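Local coordinates for protein GH127 beta-L-arabinofuranoside (Geobacillus stearothermophilus, PDB 4QK0) that probably hydrolyses beta-L-arabinofuranosides, as a family 127 glycoside hydrolase with a helical catalytic domain, at residues A[294-299]-A[338-343]; A[492-497]-A[528-533]. All blocks are in the same frame, centred on the assembly; numbering follows the deposited sequence.

Contact 1. Residues A[294-299]-A[338-343]; sequences TLWENV and IALVFW
W343 reaches from helix 334-350 across to W296 on helix 286-302, two helices of the alpha-helical catalytic domain, whose six-hairpin clan has an (alpha/alpha)6 barrel fold. The segments run roughly antiparallel, 143° between their directions, with axes 13.0 Å apart at closest approach, so large side chains must span the distance.

The aromatic pair is T-shaped: the edge of W296 turns toward the face of W343, six-membered ring centroids 5.0 Å apart and planes at 71°. CE3 of W296 sits over one face of W343, displaced toward its rim, 3.8 Å from CZ3 of W343. With CG of W343 anti to the backbone N (chi1 -174°), the indole extends to the facing helix, where its far edge meets backbone as well as side chains.

The remaining contacts are apolar. V299 brings CG2 to the edge of W343, 3.9 Å from CZ3 of that ring, while L340 sends CD1 to within 4.3 Å of CZ3 of W296. Outside the pair, Y356 meets W296 edge-to-face and Y273 packs against W343, so both indoles belong to a wider aromatic cluster. With W343 cut back to an alanine, a gap would probably open between the helices and the edge of W296 would lose the ring it faces. CH2 of W343 makes the closest approach, 3.4 Å from CA of W296.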
loop_
_atom_site.group_PDB
_atom_site.type_symbol
_atom_site.label_atom_id
_atom_site.label_comp_id
_atom_site.label_asym_id
_atom_site.label_seq_id
_atom_site.Cartn_x
_atom_site.Cartn_y
_atom_site.Cartn_z
ATOM N N THR A 294 27.141 10.571 -7.143
ATOM C CA THR A 294 26.188 11.006 -6.152
ATOM C C THR A 294 24.895 10.194 -6.338
ATOM O O THR A 294 24.328 9.734 -5.375
ATOM C CB THR A 294 25.907 12.501 -6.325
ATOM O OG1 THR A 294 27.114 13.195 -6.010
ATOM C CG2 THR A 294 24.808 13.001 -5.403
ATOM N N LEU A 295 24.497 9.990 -7.585
ATOM C CA LEU A 295 23.305 9.221 -7.858
ATOM C C LEU A 295 23.499 7.754 -7.546
ATOM O O LEU A 295 22.606 7.133 -7.000
ATOM C CB LEU A 295 22.854 9.421 -9.280
ATOM C CG LEU A 295 22.282 10.830 -9.498
ATOM C CD1 LEU A 295 22.317 11.217 -10.957
ATOM C CD2 LEU A 295 20.854 10.920 -9.015
ATOM N N TRP A 296 24.682 7.219 -7.834
ATOM C CA TRP A 296 25.009 5.865 -7.488
ATOM C C TRP A 296 24.870 5.608 -6.014
ATOM O O TRP A 296 24.339 4.580 -5.592
ATOM C CB TRP A 296 26.453 5.540 -7.874
ATOM C CG TRP A 296 26.879 4.229 -7.360
ATOM C CD1 TRP A 296 27.587 3.976 -6.260
ATOM C CD2 TRP A 296 26.557 2.976 -7.931
ATOM N NE1 TRP A 296 27.745 2.635 -6.097
ATOM C CE2 TRP A 296 27.124 2.001 -7.123
ATOM C CE3 TRP A 296 25.878 2.601 -9.076
ATOM C CZ2 TRP A 296 27.048 0.679 -7.404
ATOM C CZ3 TRP A 296 25.758 1.305 -9.362
ATOM C CH2 TRP A 296 26.337 0.324 -8.517
ATOM N N GLU A 297 25.467 6.459 -5.223
ATOM C CA GLU A 297 25.374 6.332 -3.778
ATOM C C GLU A 297 23.918 6.436 -3.315
ATOM O O GLU A 297 23.507 5.694 -2.446
ATOM C CB GLU A 297 26.209 7.421 -3.091
ATOM C CG GLU A 297 27.723 7.207 -3.310
ATOM C CD GLU A 297 28.288 5.986 -2.566
ATOM O OE1 GLU A 297 28.231 5.989 -1.307
ATOM O OE2 GLU A 297 28.778 5.007 -3.205
ATOM N N ASN A 298 23.138 7.353 -3.894
ATOM C CA ASN A 298 21.781 7.485 -3.474
ATOM C C ASN A 298 20.980 6.200 -3.804
ATOM O O ASN A 298 20.233 5.686 -2.964
ATOM C CB ASN A 298 21.120 8.654 -4.115
ATOM C CG ASN A 298 19.699 8.870 -3.566
ATOM O OD1 ASN A 298 18.700 8.764 -4.281
ATOM N ND2 ASN A 298 19.624 9.250 -2.291
ATOM N N VAL A 299 21.118 5.688 -5.025
ATOM C CA VAL A 299 20.343 4.507 -5.428
ATOM C C VAL A 299 20.757 3.307 -4.577
ATOM O O VAL A 299 19.905 2.651 -4.001
ATOM C CB VAL A 299 20.536 4.163 -6.910
ATOM C CG1 VAL A 299 19.960 2.815 -7.202
ATOM C CG2 VAL A 299 19.870 5.189 -7.755
ATOM N N ILE A 338 17.730 -5.336 -14.472
ATOM C CA ILE A 338 18.545 -5.475 -15.643
ATOM C C ILE A 338 19.217 -4.143 -15.921
ATOM O O ILE A 338 20.416 -4.068 -16.204
ATOM C CB ILE A 338 17.684 -5.911 -16.834
ATOM C CG1 ILE A 338 17.136 -7.321 -16.616
ATOM C CG2 ILE A 338 18.456 -5.808 -18.131
ATOM C CD1 ILE A 338 16.094 -7.708 -17.657
ATOM N N ALA A 339 18.452 -3.054 -15.876
ATOM C CA ALA A 339 19.039 -1.727 -16.158
ATOM C C ALA A 339 20.129 -1.374 -15.134
ATOM O O ALA A 339 21.119 -0.725 -15.465
ATOM C CB ALA A 339 17.980 -0.665 -16.127
ATOM N N LEU A 340 19.969 -1.831 -13.898
ATOM C CA LEU A 340 21.003 -1.575 -12.912
ATOM C C LEU A 340 22.289 -2.288 -13.319
ATOM O O LEU A 340 23.381 -1.768 -13.176
ATOM C CB LEU A 340 20.545 -2.006 -11.557
ATOM C CG LEU A 340 21.471 -1.930 -10.353
ATOM C CD1 LEU A 340 21.989 -0.510 -10.148
ATOM C CD2 LEU A 340 20.730 -2.409 -9.119
ATOM N N VAL A 341 22.161 -3.488 -13.830
ATOM C CA VAL A 341 23.340 -4.196 -14.291
ATOM C C VAL A 341 24.073 -3.380 -15.390
ATOM O O VAL A 341 25.300 -3.245 -15.343
ATOM C CB VAL A 341 22.990 -5.576 -14.824
ATOM C CG1 VAL A 341 24.222 -6.237 -15.471
ATOM C CG2 VAL A 341 22.467 -6.456 -13.685
ATOM N N PHE A 342 23.330 -2.866 -16.355
ATOM C CA PHE A 342 23.924 -2.053 -17.424
ATOM C C PHE A 342 24.667 -0.856 -16.815
ATOM O O PHE A 342 25.767 -0.526 -17.248
ATOM C CB PHE A 342 22.914 -1.509 -18.432
ATOM C CG PHE A 342 22.101 -2.553 -19.164
ATOM C CD1 PHE A 342 22.603 -3.819 -19.438
ATOM C CD2 PHE A 342 20.818 -2.247 -19.599
ATOM C CE1 PHE A 342 21.834 -4.761 -20.133
ATOM C CE2 PHE A 342 20.040 -3.189 -20.313
ATOM C CZ PHE A 342 20.561 -4.445 -20.584
ATOM N N TRP A 343 24.042 -0.199 -15.857
ATOM C CA TRP A 343 24.628 0.962 -15.222
ATOM C C TRP A 343 25.945 0.597 -14.567
ATOM O O TRP A 343 26.941 1.295 -14.774
ATOM C CB TRP A 343 23.696 1.507 -14.189
ATOM C CG TRP A 343 24.130 2.773 -13.587
ATOM C CD1 TRP A 343 25.015 3.677 -14.106
ATOM C CD2 TRP A 343 23.643 3.354 -12.372
ATOM N NE1 TRP A 343 25.103 4.764 -13.287
ATOM C CE2 TRP A 343 24.267 4.608 -12.226
ATOM C CE3 TRP A 343 22.708 2.952 -11.418
ATOM C CZ2 TRP A 343 24.024 5.462 -11.116
ATOM C CZ3 TRP A 343 22.461 3.793 -10.318
ATOM C CH2 TRP A 343 23.104 5.037 -10.182
#

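Contact 2. Residues A[492-497]-A[528-533]; sequences RGAEVT and LYFPMP
E495 and Y529 form an antiparallel hydrogen-bonded pair where strands 495-498 and 524-529 lie side by side in the GH127 middle-domain sheet. E495 N donates to Y529 O at 2.8 Å; Y529 N returns an equal bond to E495 O.

From CB, 4.2 Å from Y529 O, the E495 side chain sets CG anti to the carbonyl carbon (chi1 -61°) and runs extended alongside the tyrosine. Its CD arrives at the ring edge near CD2, OE2 ends 3.8 Å from Y529 CD2 and OE1 4.0 Å from it, with carboxylate and ring planes 78° apart. At the next pair, V496 and L528 point together to the other face, V496 CG2 against L528 CD2 in a tight 3.4 Å contact. A494 CB touches the edge of the F530 ring at CD1, 3.6 Å away.

Past the strand ends, P531 CG packs on R492 O, and R492 N donates to a water that also lies 2.6 Å from P531 O. R492 NE forms a salt bridge with E535, and the R492 side chain packs on P615 of the second subunit. Backbone bonds thus set the register, while the carboxylate meets the tyrosine's C-H edge and keeps its charge at the exposed face.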
loop_
_atom_site.group_PDB
_atom_site.type_symbol
_atom_site.label_atom_id
_atom_site.label_comp_id
_atom_site.label_asym_id
_atom_site.label_seq_id
_atom_site.Cartn_x
_atom_site.Cartn_y
_atom_site.Cartn_z
ATOM N N ARG A 492 34.409 -11.950 3.911
ATOM C CA ARG A 492 35.435 -11.580 4.913
ATOM C C ARG A 492 36.550 -12.574 4.632
ATOM O O ARG A 492 36.277 -13.765 4.392
ATOM C CB ARG A 492 35.045 -11.869 6.382
ATOM C CG ARG A 492 33.642 -11.598 6.891
ATOM C CD ARG A 492 33.127 -12.775 7.758
ATOM N NE ARG A 492 31.747 -12.592 8.220
ATOM C CZ ARG A 492 31.365 -11.992 9.361
ATOM N NH1 ARG A 492 32.270 -11.528 10.235
ATOM N NH2 ARG A 492 30.057 -11.873 9.647
ATOM N N GLY A 493 37.786 -12.153 4.749
ATOM C CA GLY A 493 38.909 -13.091 4.775
ATOM C C GLY A 493 39.251 -13.820 3.508
ATOM O O GLY A 493 39.541 -15.049 3.507
ATOM N N ALA A 494 39.251 -13.105 2.406
ATOM C CA ALA A 494 39.639 -13.767 1.158
ATOM C C ALA A 494 41.100 -14.212 1.234
ATOM O O ALA A 494 41.931 -13.512 1.808
ATOM C CB ALA A 494 39.440 -12.825 0.022
ATOM N N GLU A 495 41.413 -15.370 0.668
ATOM C CA GLU A 495 42.801 -15.842 0.607
ATOM C C GLU A 495 43.225 -16.120 -0.856
ATOM O O GLU A 495 42.397 -16.547 -1.678
ATOM C CB GLU A 495 42.965 -17.123 1.421
ATOM C CG GLU A 495 42.654 -17.030 2.919
ATOM C CD GLU A 495 42.597 -18.404 3.646
ATOM O OE1 GLU A 495 43.251 -19.384 3.223
ATOM O OE2 GLU A 495 41.853 -18.554 4.636
ATOM N N VAL A 496 44.484 -15.824 -1.175
ATOM C CA VAL A 496 45.038 -16.031 -2.532
ATOM C C VAL A 496 46.374 -16.721 -2.537
ATOM O O VAL A 496 47.254 -16.387 -1.731
ATOM C CB VAL A 496 45.245 -14.716 -3.296
ATOM C CG1 VAL A 496 45.801 -14.984 -4.683
ATOM C CG2 VAL A 496 43.920 -13.998 -3.454
ATOM N N THR A 497 46.530 -17.699 -3.437
ATOM C CA THR A 497 47.824 -18.334 -3.648
ATOM C C THR A 497 48.157 -18.306 -5.120
ATOM O O THR A 497 47.276 -18.369 -5.979
ATOM C CB THR A 497 47.906 -19.805 -3.192
ATOM O OG1 THR A 497 47.078 -20.600 -4.026
ATOM C CG2 THR A 497 47.506 -19.971 -1.746
ATOM N N LEU A 528 41.931 -18.690 -5.545
ATOM C CA LEU A 528 41.193 -17.760 -4.695
ATOM C C LEU A 528 40.272 -18.538 -3.811
ATOM O O LEU A 528 39.619 -19.464 -4.270
ATOM C CB LEU A 528 40.359 -16.831 -5.523
ATOM C CG LEU A 528 41.034 -16.029 -6.628
ATOM C CD1 LEU A 528 40.020 -15.204 -7.391
ATOM C CD2 LEU A 528 42.023 -15.102 -5.997
ATOM N N TYR A 529 40.225 -18.159 -2.537
ATOM C CA TYR A 529 39.316 -18.779 -1.582
ATOM C C TYR A 529 38.533 -17.680 -0.859
ATOM O O TYR A 529 39.119 -16.827 -0.175
ATOM C CB TYR A 529 40.059 -19.646 -0.575
ATOM C CG TYR A 529 39.160 -20.086 0.571
ATOM C CD1 TYR A 529 37.983 -20.800 0.315
ATOM C CD2 TYR A 529 39.472 -19.769 1.910
ATOM C CE1 TYR A 529 37.158 -21.191 1.358
ATOM C CE2 TYR A 529 38.649 -20.157 2.953
ATOM C CZ TYR A 529 37.494 -20.865 2.667
ATOM O OH TYR A 529 36.657 -21.237 3.685
ATOM N N PHE A 530 37.218 -17.670 -1.111
ATOM C CA PHE A 530 36.299 -16.733 -0.501
ATOM C C PHE A 530 35.417 -17.546 0.447
ATOM O O PHE A 530 34.508 -18.231 -0.008
ATOM C CB PHE A 530 35.422 -16.066 -1.558
ATOM C CG PHE A 530 36.195 -15.311 -2.617
ATOM C CD1 PHE A 530 37.080 -14.275 -2.269
ATOM C CD2 PHE A 530 35.993 -15.568 -3.956
ATOM C CE1 PHE A 530 37.776 -13.563 -3.233
ATOM C CE2 PHE A 530 36.696 -14.861 -4.927
ATOM C CZ PHE A 530 37.592 -13.849 -4.560
ATOM N N PRO A 531 35.668 -17.468 1.749
ATOM C CA PRO A 531 34.721 -18.121 2.675
ATOM C C PRO A 531 33.243 -17.685 2.502
ATOM O O PRO A 531 32.968 -16.489 2.342
ATOM C CB PRO A 531 35.234 -17.723 4.056
ATOM C CG PRO A 531 36.581 -17.105 3.862
ATOM C CD PRO A 531 36.645 -16.615 2.446
HETATM N N MSE A 532 32.330 -18.662 2.468
HETATM C CA MSE A 532 30.869 -18.434 2.314
HETATM C C MSE A 532 30.098 -18.937 3.548
HETATM O O MSE A 532 29.334 -19.892 3.452
HETATM C CB MSE A 532 30.322 -19.171 1.064
HETATM C CG MSE A 532 30.730 -18.506 -0.209
HETATM SE SE MSE A 532 29.675 -19.242 -1.643
HETATM C CE MSE A 532 30.372 -18.142 -3.083
ATOM N N PRO A 533 30.288 -18.303 4.710
ATOM C CA PRO A 533 29.416 -18.606 5.824
ATOM C C PRO A 533 27.999 -18.105 5.611
ATOM O O PRO A 533 27.765 -17.226 4.754
ATOM C CB PRO A 533 30.020 -17.781 6.968
ATOM C CG PRO A 533 30.645 -16.610 6.303
ATOM C CD PRO A 533 31.192 -17.178 5.003
HETATM O O HOH W 1 33.086 -14.435 3.849
#

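Contact 1 is core and contact 2 lies toward the surface: all five touching residues of 294-299 and 338-343 are buried, whereas four of the nine in 492-497 and 528-533 are exposed. They share no secondary-structure element. The first joins two helices of the catalytic domain, the second two neighbouring strands of the middle domain, with centres about 27 Å apart and nearest atoms about 18 Å apart. Their chemistry follows their place. Between the helices, indoles and aliphatic groups meet without a hydrogen bond crossing; between the strands, backbone bonds join the partners, beyond their ends a water lies between R492 and P531, and R492 also reaches the second subunit.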